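Local atomic coordinates of 3,4-dihydroxybenzoate decarboxylase (Enterobacter cloacae, PDB entry 5NY5), a protein that catalyses the decarboxylation of 3,4-dihydroxybenzoate, and the reverse para-carboxylation of catechols, as a UbiD-family enzyme dependent on prenylated FMN. Residues T419-D424 with F461-P466. Residues are numbered along the deposited sequence; the frame is centred on the assembly and turned at random.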
loop_
_atom_site.group_PDB
_atom_site.type_symbol
_atom_site.label_atom_id
_atom_site.label_comp_id
_atom_site.label_asym_id
_atom_site.label_seq_id
_atom_site.Cartn_x
_atom_site.Cartn_y
_atom_site.Cartn_z
ATOM N N THR A 419 -1.684 3.884 22.586
ATOM C CA THR A 419 -3.067 3.545 22.889
ATOM C C THR A 419 -4.080 4.310 22.055
ATOM O O THR A 419 -5.281 4.068 22.197
ATOM C CB THR A 419 -3.363 3.789 24.373
ATOM O OG1 THR A 419 -3.416 5.199 24.623
ATOM C CG2 THR A 419 -2.286 3.163 25.241
ATOM N N ARG A 420 -3.641 5.231 21.202
ATOM C CA ARG A 420 -4.542 6.065 20.418
ATOM C C ARG A 420 -4.119 6.077 18.962
ATOM O O ARG A 420 -4.145 7.113 18.290
ATOM C CB ARG A 420 -4.602 7.480 20.986
ATOM C CG ARG A 420 -5.318 7.560 22.316
ATOM C CD ARG A 420 -5.258 8.947 22.915
ATOM N NE ARG A 420 -6.149 9.058 24.064
ATOM C CZ ARG A 420 -6.328 10.168 24.768
ATOM N NH1 ARG A 420 -5.673 11.272 24.443
ATOM N NH2 ARG A 420 -7.163 10.170 25.796
HETATM N N MSE A 421 -3.744 4.915 18.446
HETATM C CA MSE A 421 -3.149 4.837 17.126
HETATM C C MSE A 421 -3.130 3.409 16.598
HETATM O O MSE A 421 -2.768 2.478 17.312
HETATM C CB MSE A 421 -1.728 5.389 17.175
HETATM C CG MSE A 421 -1.315 6.183 15.964
HETATM SE SE MSE A 421 0.590 6.033 15.661
HETATM C CE MSE A 421 0.660 4.113 15.357
ATOM N N GLN A 422 -3.521 3.242 15.339
ATOM C CA GLN A 422 -3.410 1.970 14.638
ATOM C C GLN A 422 -2.568 2.189 13.391
ATOM O O GLN A 422 -2.893 3.044 12.563
ATOM C CB GLN A 422 -4.790 1.411 14.289
ATOM C CG GLN A 422 -5.553 0.860 15.493
ATOM C CD GLN A 422 -4.933 -0.415 16.059
ATOM O OE1 GLN A 422 -4.196 -1.120 15.373
ATOM N NE2 GLN A 422 -5.238 -0.714 17.315
ATOM N N GLY A 423 -1.491 1.413 13.261
ATOM C CA GLY A 423 -0.501 1.675 12.229
ATOM C C GLY A 423 -1.049 1.659 10.815
ATOM O O GLY A 423 -0.519 2.340 9.935
ATOM N N ASP A 424 -2.100 0.883 10.569
ATOM C CA ASP A 424 -2.696 0.824 9.242
ATOM C C ASP A 424 -3.873 1.781 9.077
ATOM O O ASP A 424 -4.523 1.768 8.028
ATOM C CB ASP A 424 -3.124 -0.615 8.919
ATOM C CG ASP A 424 -4.118 -1.175 9.916
ATOM O OD1 ASP A 424 -4.349 -0.534 10.961
ATOM O OD2 ASP A 424 -4.663 -2.269 9.655
ATOM N N PHE A 461 1.509 11.307 11.872
ATOM C CA PHE A 461 0.999 10.354 12.851
ATOM C C PHE A 461 -0.217 10.978 13.522
ATOM O O PHE A 461 -0.083 11.933 14.293
ATOM C CB PHE A 461 2.066 10.000 13.885
ATOM C CG PHE A 461 3.274 9.322 13.312
ATOM C CD1 PHE A 461 3.370 7.940 13.292
ATOM C CD2 PHE A 461 4.328 10.064 12.814
ATOM C CE1 PHE A 461 4.488 7.316 12.774
ATOM C CE2 PHE A 461 5.448 9.445 12.296
ATOM C CZ PHE A 461 5.527 8.069 12.276
ATOM N N ASP A 462 -1.400 10.447 13.228
ATOM C CA ASP A 462 -2.636 10.948 13.824
ATOM C C ASP A 462 -2.929 10.131 15.075
ATOM O O ASP A 462 -3.475 9.029 15.002
ATOM C CB ASP A 462 -3.790 10.884 12.831
ATOM C CG ASP A 462 -5.103 11.348 13.432
ATOM O OD1 ASP A 462 -6.164 10.982 12.887
ATOM O OD2 ASP A 462 -5.081 12.072 14.450
ATOM N N CYS A 463 -2.572 10.680 16.235
ATOM C CA CYS A 463 -2.815 10.031 17.513
ATOM C C CYS A 463 -3.969 10.664 18.271
ATOM O O CYS A 463 -4.032 10.550 19.497
ATOM C CB CYS A 463 -1.551 10.053 18.368
ATOM S SG CYS A 463 -0.139 9.342 17.541
ATOM N N THR A 464 -4.869 11.340 17.568
ATOM C CA THR A 464 -6.059 11.900 18.183
ATOM C C THR A 464 -7.167 10.858 18.191
ATOM O O THR A 464 -7.264 10.018 17.295
ATOM C CB THR A 464 -6.525 13.159 17.445
ATOM O OG1 THR A 464 -7.032 12.811 16.151
ATOM C CG2 THR A 464 -5.372 14.127 17.279
ATOM N N VAL A 465 -7.987 10.907 19.227
ATOM C CA VAL A 465 -9.110 9.974 19.336
ATOM C C VAL A 465 -10.161 10.345 18.297
ATOM O O VAL A 465 -10.545 11.522 18.206
ATOM C CB VAL A 465 -9.695 10.014 20.747
ATOM C CG1 VAL A 465 -10.837 9.026 20.879
ATOM C CG2 VAL A 465 -8.618 9.729 21.767
ATOM N N PRO A 466 -10.632 9.400 17.485
ATOM C CA PRO A 466 -11.731 9.703 16.565
ATOM C C PRO A 466 -12.920 10.265 17.325
ATOM O O PRO A 466 -13.243 9.809 18.421
ATOM C CB PRO A 466 -12.050 8.344 15.934
ATOM C CG PRO A 466 -10.791 7.568 16.063
ATOM C CD PRO A 466 -10.161 8.013 17.348
HETATM O O HOH W 1 -4.702 12.127 21.754
#
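Arg420 NH1 is gripped by a salt bridge to Asp404 and by a water that accepts from Arg420 NH1 at 3.0 Å and donates to Cys463 O at 2.8 Å, linking the two segments. This contact lies in the C-terminal domain of the UbiD fold, where the loop leaving helix 410-419 packs against the end of strand 455-462, an inner strand of a mixed sheet. Arg420 NH2 donates to Phe473 O, so the group has several partners. With CG anti to its carbonyl carbon (chi1 -70°) and the chain extended as far as NE, Arg420 runs past Val465, whose CG2 sits over one guanidinium face, toward its rim and 3.4 Å from Arg420 NE. At the backbone, Cys463 CA approaches Arg420 O at 3.3 Å in a CA-H...O contact. Beside this, Asp462 starts an Asx turn, in which Asp462 OD2 accepts from both Thr464 N, from above the carboxylate plane, and Thr464 OG1, through its syn lone pair at 2.7 Å. Met421, a selenomethionine, lies against Cys463, its CG touching Cys463 SG. Phe461 packs on its counterpart Phe461 of a neighbouring subunit. The Met421 chain bends at chi3 (62°), and Met421 SE meets the edge of the Phe461 ring in a Met-aromatic contact, 4.1 Å from Phe461 CD1.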